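PDB 3ISL: (S)-ureidoglycine--glyoxylate transaminase from Bacillus subtilis, which catalyses the pyridoxal-phosphate-dependent transfer of an amino group from (S)-ureidoglycine to glyoxylate, giving oxalurate and glycine in purine breakdown. Local coordinates for residues 145-150 with 173-178; 178-183 with 320-325. All coordinates share one frame; numbering follows the deposited sequence.

In the fold
Both contacts lie deep in the chain, their centres about 7 Å apart, and each has one segment in the loop after strand 168-172, first 173-178 and then 178-183, sharing G178. Interaction 1 borders the pyridoxal phosphate directly; its A175 has its side chain about 4 Å from that of K198, the cofactor lysine, which is not joined to the cofactor in this model. Interaction 2 stands one layer further back: the side chain of V323 is about 7 Å from that of K198 and about 9 Å from the cofactor. The two are stitched together by a probable hydrogen bond, M321 N to G150 O at 2.7 Å, and by M321 CE packing on CA of the pocket residue T147 at 3.5 Å.

Interaction 1 of 2, residues 145-150 with 173-178; sequences GETSTG and AVATIG. With PLP (pyridoxal-5'-phosphate), chain C.
One water accepts from G145 N at 2.9 Å and, weakly, from A175 N at 3.5 Å, so it bridges the two segments. Beside it the contact is made by small groups. The methyl CG2 of T176 rests on the bare alpha carbon of G145, 3.9 Å from CA. Setting CG2 opposite its own carbonyl carbon, T176 puts the methyl, not OG1, against G145; OG1 is hydrogen-bonded to H144 ND1. Further on, CG2 of T147 meets CB of A175 methyl to methyl at 3.5 Å. G145, T147 and A175, with V174, belong to the cofactor pocket of a fold-type I aminotransferase, in which the loop leaving strand 168-172 supplies V174 to one face of the pyridine ring. CG1 of V174 lies 3.8 Å from C5 of PLP, while D172 OD1 receives the backbone N-H of V174. At the ring's rim, T147 OG1 shares a hydrogen bond with the phenolic O3 of PLP at 3.2 Å, and CG2 of the same threonine and CB of A175 also border that oxygen. After T147, S148 OG donates to OE1 of E146 at 2.7 Å, arriving 40° out of the carboxylate plane, and F97 N holds the same oxygen.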
ATOM      1  N   GLY A 145      18.893  -0.023 -11.937  1.00 23.21           N
ATOM      2  CA  GLY A 145      19.601   1.220 -11.588  1.00 24.12           C
ATOM      3  C   GLY A 145      19.702   1.304 -10.051  1.00 26.12           C
ATOM      4  O   GLY A 145      18.668   1.282  -9.351  1.00 22.92           O
ATOM      5  N   GLU A 146      20.926   1.374  -9.513  1.00 25.42           N
ATOM      6  CA  GLU A 146      21.110   1.533  -8.031  1.00 25.92           C
ATOM      7  C   GLU A 146      21.244   2.991  -7.735  1.00 26.87           C
ATOM      8  O   GLU A 146      22.288   3.590  -8.118  1.00 26.10           O
ATOM      9  CB  GLU A 146      22.478   0.968  -7.555  1.00 26.81           C
ATOM     10  CG  GLU A 146      22.543  -0.493  -7.274  1.00 26.79           C
ATOM     11  CD  GLU A 146      21.831  -0.877  -6.005  1.00 27.24           C
ATOM     12  OE1 GLU A 146      21.545  -0.001  -5.171  1.00 24.32           O
ATOM     13  OE2 GLU A 146      21.585  -2.073  -5.816  1.00 30.20           O
ATOM     14  N   THR A 147      20.259   3.566  -7.027  1.00 27.38           N
ATOM     15  CA  THR A 147      20.305   4.946  -6.694  1.00 29.28           C
ATOM     16  C   THR A 147      21.319   5.139  -5.618  1.00 27.97           C
ATOM     17  O   THR A 147      21.826   6.249  -5.487  1.00 28.37           O
ATOM     18  CB  THR A 147      18.954   5.527  -6.170  1.00 29.33           C
ATOM     19  OG1 THR A 147      18.481   4.707  -5.102  1.00 34.11           O
ATOM     20  CG2 THR A 147      17.928   5.528  -7.261  1.00 34.35           C
ATOM     21  N   SER A 148      21.600   4.089  -4.842  1.00 27.39           N
ATOM     22  CA  SER A 148      22.549   4.187  -3.745  1.00 26.21           C
ATOM     23  C   SER A 148      23.940   4.544  -4.282  1.00 24.72           C
ATOM     24  O   SER A 148      24.704   5.202  -3.631  1.00 24.56           O
ATOM     25  CB  SER A 148      22.597   2.856  -2.934  1.00 26.49           C
ATOM     26  OG  SER A 148      23.057   1.767  -3.764  1.00 25.04           O
ATOM     27  N   THR A 149      24.267   4.073  -5.467  1.00 25.43           N
ATOM     28  CA  THR A 149      25.600   4.282  -6.041  1.00 24.35           C
ATOM     29  C   THR A 149      25.555   5.149  -7.311  1.00 24.31           C
ATOM     30  O   THR A 149      26.557   5.638  -7.757  1.00 25.34           O
ATOM     31  CB  THR A 149      26.356   2.963  -6.299  1.00 23.87           C
ATOM     32  OG1 THR A 149      25.822   2.257  -7.424  1.00 23.43           O
ATOM     33  CG2 THR A 149      26.384   2.037  -5.020  1.00 25.36           C
ATOM     34  N   GLY A 150      24.369   5.372  -7.846  1.00 24.47           N
ATOM     35  CA  GLY A 150      24.188   6.127  -9.097  1.00 24.02           C
ATOM     36  C   GLY A 150      24.567   5.397 -10.379  1.00 24.04           C
ATOM     37  O   GLY A 150      24.790   6.052 -11.403  1.00 24.33           O
ATOM     38  N   ALA A 173      13.315  -2.564 -11.568  1.00 25.03           N
ATOM     39  CA  ALA A 173      13.429  -1.343 -12.387  1.00 22.26           C
ATOM     40  C   ALA A 173      12.770  -0.141 -11.651  1.00 22.67           C
ATOM     41  O   ALA A 173      12.223   0.748 -12.269  1.00 22.20           O
ATOM     42  CB  ALA A 173      12.846  -1.549 -13.818  1.00 21.11           C
ATOM     43  N   VAL A 174      12.810  -0.132 -10.329  1.00 22.37           N
ATOM     44  CA  VAL A 174      12.015   0.810  -9.550  1.00 23.87           C
ATOM     45  C   VAL A 174      12.473   2.270  -9.824  1.00 23.47           C
ATOM     46  O   VAL A 174      11.663   3.172  -9.915  1.00 22.97           O
ATOM     47  CB  VAL A 174      12.078   0.456  -8.032  1.00 24.63           C
ATOM     48  CG1 VAL A 174      11.839   1.675  -7.183  1.00 25.75           C
ATOM     49  CG2 VAL A 174      11.118  -0.718  -7.656  1.00 23.42           C
ATOM     50  N   ALA A 175      13.787   2.476  -9.909  1.00 25.05           N
ATOM     51  CA  ALA A 175      14.341   3.793 -10.081  1.00 25.23           C
ATOM     52  C   ALA A 175      14.434   4.208 -11.523  1.00 24.65           C
ATOM     53  O   ALA A 175      14.765   5.351 -11.779  1.00 26.54           O
ATOM     54  CB  ALA A 175      15.761   3.850  -9.499  1.00 25.11           C
ATOM     55  N   THR A 176      14.346   3.269 -12.447  1.00 23.36           N
ATOM     56  CA  THR A 176      14.568   3.586 -13.877  1.00 23.81           C
ATOM     57  C   THR A 176      13.240   3.668 -14.652  1.00 22.92           C
ATOM     58  O   THR A 176      13.145   4.398 -15.622  1.00 24.08           O
ATOM     59  CB  THR A 176      15.494   2.581 -14.584  1.00 21.87           C
ATOM     60  OG1 THR A 176      14.951   1.297 -14.356  1.00 22.11           O
ATOM     61  CG2 THR A 176      16.883   2.630 -13.949  1.00 24.20           C
ATOM     62  N   ILE A 177      12.204   2.952 -14.212  1.00 22.15           N
ATOM     63  CA  ILE A 177      11.023   2.907 -15.075  1.00 20.68           C
ATOM     64  C   ILE A 177      10.446   4.328 -15.275  1.00 22.32           C
ATOM     65  O   ILE A 177      10.283   5.107 -14.286  1.00 21.95           O
ATOM     66  CB  ILE A 177       9.922   1.973 -14.455  1.00 21.88           C
ATOM     67  CG1 ILE A 177       8.839   1.546 -15.514  1.00 18.47           C
ATOM     68  CG2 ILE A 177       9.280   2.603 -13.103  1.00 18.64           C
ATOM     69  CD1 ILE A 177       9.409   0.919 -16.857  1.00 16.34           C
ATOM     70  N   GLY A 178      10.106   4.671 -16.538  1.00 21.12           N
ATOM     71  CA  GLY A 178       9.581   5.995 -16.912  1.00 22.13           C
ATOM     72  C   GLY A 178      10.620   7.134 -17.005  1.00 21.82           C
ATOM     73  O   GLY A 178      10.277   8.275 -17.328  1.00 22.51           O
TER
HETATM   74  N1  PLP C 419      14.538  -0.513  -5.296  1.00 48.01           N
HETATM   75  C2  PLP C 419      15.348   0.594  -5.833  1.00 54.08           C
HETATM   76  C2A PLP C 419      16.307   0.471  -6.858  1.00 53.92           C
HETATM   77  C3  PLP C 419      15.230   1.900  -5.341  1.00 55.09           C
HETATM   78  O3  PLP C 419      15.978   2.933  -5.847  1.00 59.85           O
HETATM   79  C4  PLP C 419      14.338   2.233  -4.347  1.00 54.47           C
HETATM   80  C4A PLP C 419      14.240   3.729  -3.855  1.00 50.93           C
HETATM   81  C5  PLP C 419      13.543   1.223  -3.818  1.00 55.92           C
HETATM   82  C6  PLP C 419      13.627  -0.139  -4.251  1.00 57.10           C
HETATM   83  C5A PLP C 419      12.633   1.620  -2.704  1.00 55.45           C
HETATM   84  O4P PLP C 419      11.361   1.260  -2.981  1.00 57.94           O
HETATM   85  P   PLP C 419      10.359   1.740  -1.858  1.00 55.59           P
HETATM   86  O1P PLP C 419      11.016   2.683  -0.857  1.00 48.93           O
HETATM   87  O2P PLP C 419       9.833   0.269  -1.289  1.00 47.17           O
HETATM   88  O3P PLP C 419       9.024   2.445  -2.596  1.00 53.58           O
HETATM   89  O   HOH W   1      16.311   0.186 -10.596  1.00 23.84           O

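Interaction 2 of 2, residues 178-183 with 320-325; sequences GGCEVK and KMPVVT
The chain turns at M321-V324 in a type I beta turn, closed by a weak backbone bond from V324 N to M321 O at 3.4 Å, and the crown of this turn faces the irregular loop 178-183. The CA atoms of G179 and V323 are 7.0 Å apart, those of C180 and P322 7.1 Å. C180 carries the contact: its thiol, swung opposite its own carbonyl carbon (chi1 -43°), reaches the CD-CG side of the P322 ring, with SG 3.5 Å from CD. From the neighbouring corner of the turn, V323 presents both methyls to SG of C180, CG1 at 4.1 Å and CG2 at 4.2 Å, so the sulfur touches both central residues of the turn. Here the loop after strand 168-172 of the large cofactor-binding domain meets the turn that leads into strand 324-328, which pairs antiparallel with 361-365 in the small C-terminal domain. K320 folds back over its own segment, NZ donating to V324 O at 2.8 Å, to M321 O at 2.9 Å and to T325 OG1. NZ approaches the V324 carbonyl from above, 39° out of its plane. E299 forms a salt bridge with the same ammonium, and from its helix, 288-308, H295 packs against V323.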
ATOM      1  N   GLY A 178      10.106   4.671 -16.538  1.00 21.12           N
ATOM      2  CA  GLY A 178       9.581   5.995 -16.912  1.00 22.13           C
ATOM      3  C   GLY A 178      10.620   7.134 -17.005  1.00 21.82           C
ATOM      4  O   GLY A 178      10.277   8.275 -17.328  1.00 22.51           O
ATOM      5  N   GLY A 179      11.877   6.806 -16.766  1.00 22.83           N
ATOM      6  CA  GLY A 179      12.969   7.802 -16.779  1.00 22.05           C
ATOM      7  C   GLY A 179      14.123   7.418 -17.694  1.00 22.14           C
ATOM      8  O   GLY A 179      14.699   8.280 -18.368  1.00 21.91           O
ATOM      9  N   CYS A 180      14.461   6.135 -17.674  1.00 23.47           N
ATOM     10  CA  CYS A 180      15.511   5.525 -18.492  1.00 26.98           C
ATOM     11  C   CYS A 180      14.881   4.375 -19.223  1.00 26.52           C
ATOM     12  O   CYS A 180      13.932   3.739 -18.712  1.00 27.70           O
ATOM     13  CB  CYS A 180      16.672   4.916 -17.637  1.00 25.28           C
ATOM     14  SG  CYS A 180      17.190   5.998 -16.256  1.00 35.52           S
ATOM     15  N   GLU A 181      15.499   4.002 -20.342  1.00 26.15           N
ATOM     16  CA  GLU A 181      14.958   2.936 -21.163  1.00 27.01           C
ATOM     17  C   GLU A 181      14.781   1.710 -20.316  1.00 25.00           C
ATOM     18  O   GLU A 181      15.710   1.308 -19.662  1.00 23.81           O
ATOM     19  CB  GLU A 181      15.958   2.576 -22.257  1.00 27.51           C
ATOM     20  CG  GLU A 181      15.544   3.011 -23.580  1.00 33.75           C
ATOM     21  CD  GLU A 181      16.506   2.474 -24.598  1.00 40.73           C
ATOM     22  OE1 GLU A 181      17.285   1.524 -24.265  1.00 40.11           O
ATOM     23  OE2 GLU A 181      16.517   3.042 -25.712  1.00 45.19           O
ATOM     24  N   VAL A 182      13.598   1.123 -20.332  1.00 25.93           N
ATOM     25  CA  VAL A 182      13.472  -0.274 -19.906  1.00 26.75           C
ATOM     26  C   VAL A 182      12.749  -1.100 -20.953  1.00 26.56           C
ATOM     27  O   VAL A 182      11.687  -0.743 -21.385  1.00 26.12           O
ATOM     28  CB  VAL A 182      13.140  -0.531 -18.378  1.00 27.37           C
ATOM     29  CG1 VAL A 182      13.016   0.681 -17.531  1.00 26.25           C
ATOM     30  CG2 VAL A 182      12.250  -1.761 -18.031  1.00 24.60           C
ATOM     31  N   LYS A 183      13.363  -2.176 -21.415  1.00 24.75           N
ATOM     32  CA  LYS A 183      12.739  -2.834 -22.537  1.00 25.35           C
ATOM     33  C   LYS A 183      12.565  -4.278 -22.125  1.00 24.76           C
ATOM     34  O   LYS A 183      13.471  -5.083 -22.307  1.00 24.08           O
ATOM     35  CB  LYS A 183      13.615  -2.641 -23.821  1.00 25.06           C
ATOM     36  CG  LYS A 183      13.941  -1.176 -24.190  1.00 24.14           C
ATOM     37  CD  LYS A 183      15.017  -1.190 -25.373  1.00 29.60           C
ATOM     38  CE  LYS A 183      14.736  -0.142 -26.480  1.00 33.89           C
ATOM     39  NZ  LYS A 183      15.824  -0.250 -27.668  1.00 40.03           N
ATOM     40  N   LYS A 320      26.901   5.739 -15.754  1.00 23.63           N
ATOM     41  CA  LYS A 320      26.246   6.698 -14.889  1.00 23.38           C
ATOM     42  C   LYS A 320      24.716   6.605 -15.078  1.00 23.44           C
ATOM     43  O   LYS A 320      24.219   6.750 -16.173  1.00 22.83           O
ATOM     44  CB  LYS A 320      26.641   8.133 -15.161  1.00 23.82           C
ATOM     45  CG  LYS A 320      25.915   9.120 -14.171  1.00 23.27           C
ATOM     46  CD  LYS A 320      26.181  10.631 -14.547  1.00 27.14           C
ATOM     47  CE  LYS A 320      25.363  11.534 -13.637  1.00 25.02           C
ATOM     48  NZ  LYS A 320      23.889  11.415 -13.962  1.00 25.39           N
ATOM     49  N   MET A 321      23.996   6.396 -13.998  1.00 23.13           N
ATOM     50  CA  MET A 321      22.528   6.462 -14.067  1.00 23.56           C
ATOM     51  C   MET A 321      22.079   7.888 -14.491  1.00 22.59           C
ATOM     52  O   MET A 321      22.446   8.865 -13.850  1.00 23.08           O
ATOM     53  CB  MET A 321      21.934   6.103 -12.697  1.00 23.54           C
ATOM     54  CG  MET A 321      20.444   5.724 -12.745  1.00 28.26           C
ATOM     55  SD  MET A 321      19.733   5.046 -11.188  1.00 34.76           S
ATOM     56  CE  MET A 321      20.957   5.471 -10.071  1.00 35.15           C
ATOM     57  N   PRO A 322      21.242   8.018 -15.524  1.00 23.48           N
ATOM     58  CA  PRO A 322      20.969   9.404 -16.021  1.00 25.54           C
ATOM     59  C   PRO A 322      20.205  10.251 -14.982  1.00 26.21           C
ATOM     60  O   PRO A 322      20.504  11.459 -14.839  1.00 26.18           O
ATOM     61  CB  PRO A 322      20.097   9.193 -17.301  1.00 23.58           C
ATOM     62  CG  PRO A 322      20.429   7.742 -17.735  1.00 25.93           C
ATOM     63  CD  PRO A 322      20.558   7.000 -16.355  1.00 23.64           C
ATOM     64  N   VAL A 323      19.373   9.585 -14.187  1.00 24.37           N
ATOM     65  CA  VAL A 323      18.455  10.290 -13.262  1.00 24.48           C
ATOM     66  C   VAL A 323      18.978  10.540 -11.849  1.00 25.06           C
ATOM     67  O   VAL A 323      18.250  11.062 -11.004  1.00 25.63           O
ATOM     68  CB  VAL A 323      16.998   9.725 -13.297  1.00 23.14           C
ATOM     69  CG1 VAL A 323      16.457   9.761 -14.767  1.00 20.97           C
ATOM     70  CG2 VAL A 323      16.935   8.274 -12.751  1.00 23.14           C
ATOM     71  N   VAL A 324      20.253  10.247 -11.598  1.00 25.32           N
ATOM     72  CA  VAL A 324      20.826  10.547 -10.298  1.00 24.15           C
ATOM     73  C   VAL A 324      22.199  11.039 -10.614  1.00 25.26           C
ATOM     74  O   VAL A 324      22.839  10.532 -11.524  1.00 24.81           O
ATOM     75  CB  VAL A 324      20.892   9.251  -9.409  1.00 25.81           C
ATOM     76  CG1 VAL A 324      21.669   9.475  -8.142  1.00 26.50           C
ATOM     77  CG2 VAL A 324      19.456   8.781  -9.038  1.00 22.46           C
ATOM     78  N   THR A 325      22.662  11.996  -9.820  1.00 24.39           N
ATOM     79  CA  THR A 325      23.962  12.591  -9.998  1.00 24.06           C
ATOM     80  C   THR A 325      24.601  12.662  -8.629  1.00 23.08           C
ATOM     81  O   THR A 325      24.020  13.251  -7.712  1.00 22.74           O
ATOM     82  CB  THR A 325      23.766  14.001 -10.597  1.00 23.82           C
ATOM     83  OG1 THR A 325      23.323  13.787 -11.919  1.00 23.49           O
ATOM     84  CG2 THR A 325      25.143  14.820 -10.643  1.00 23.81           C
TER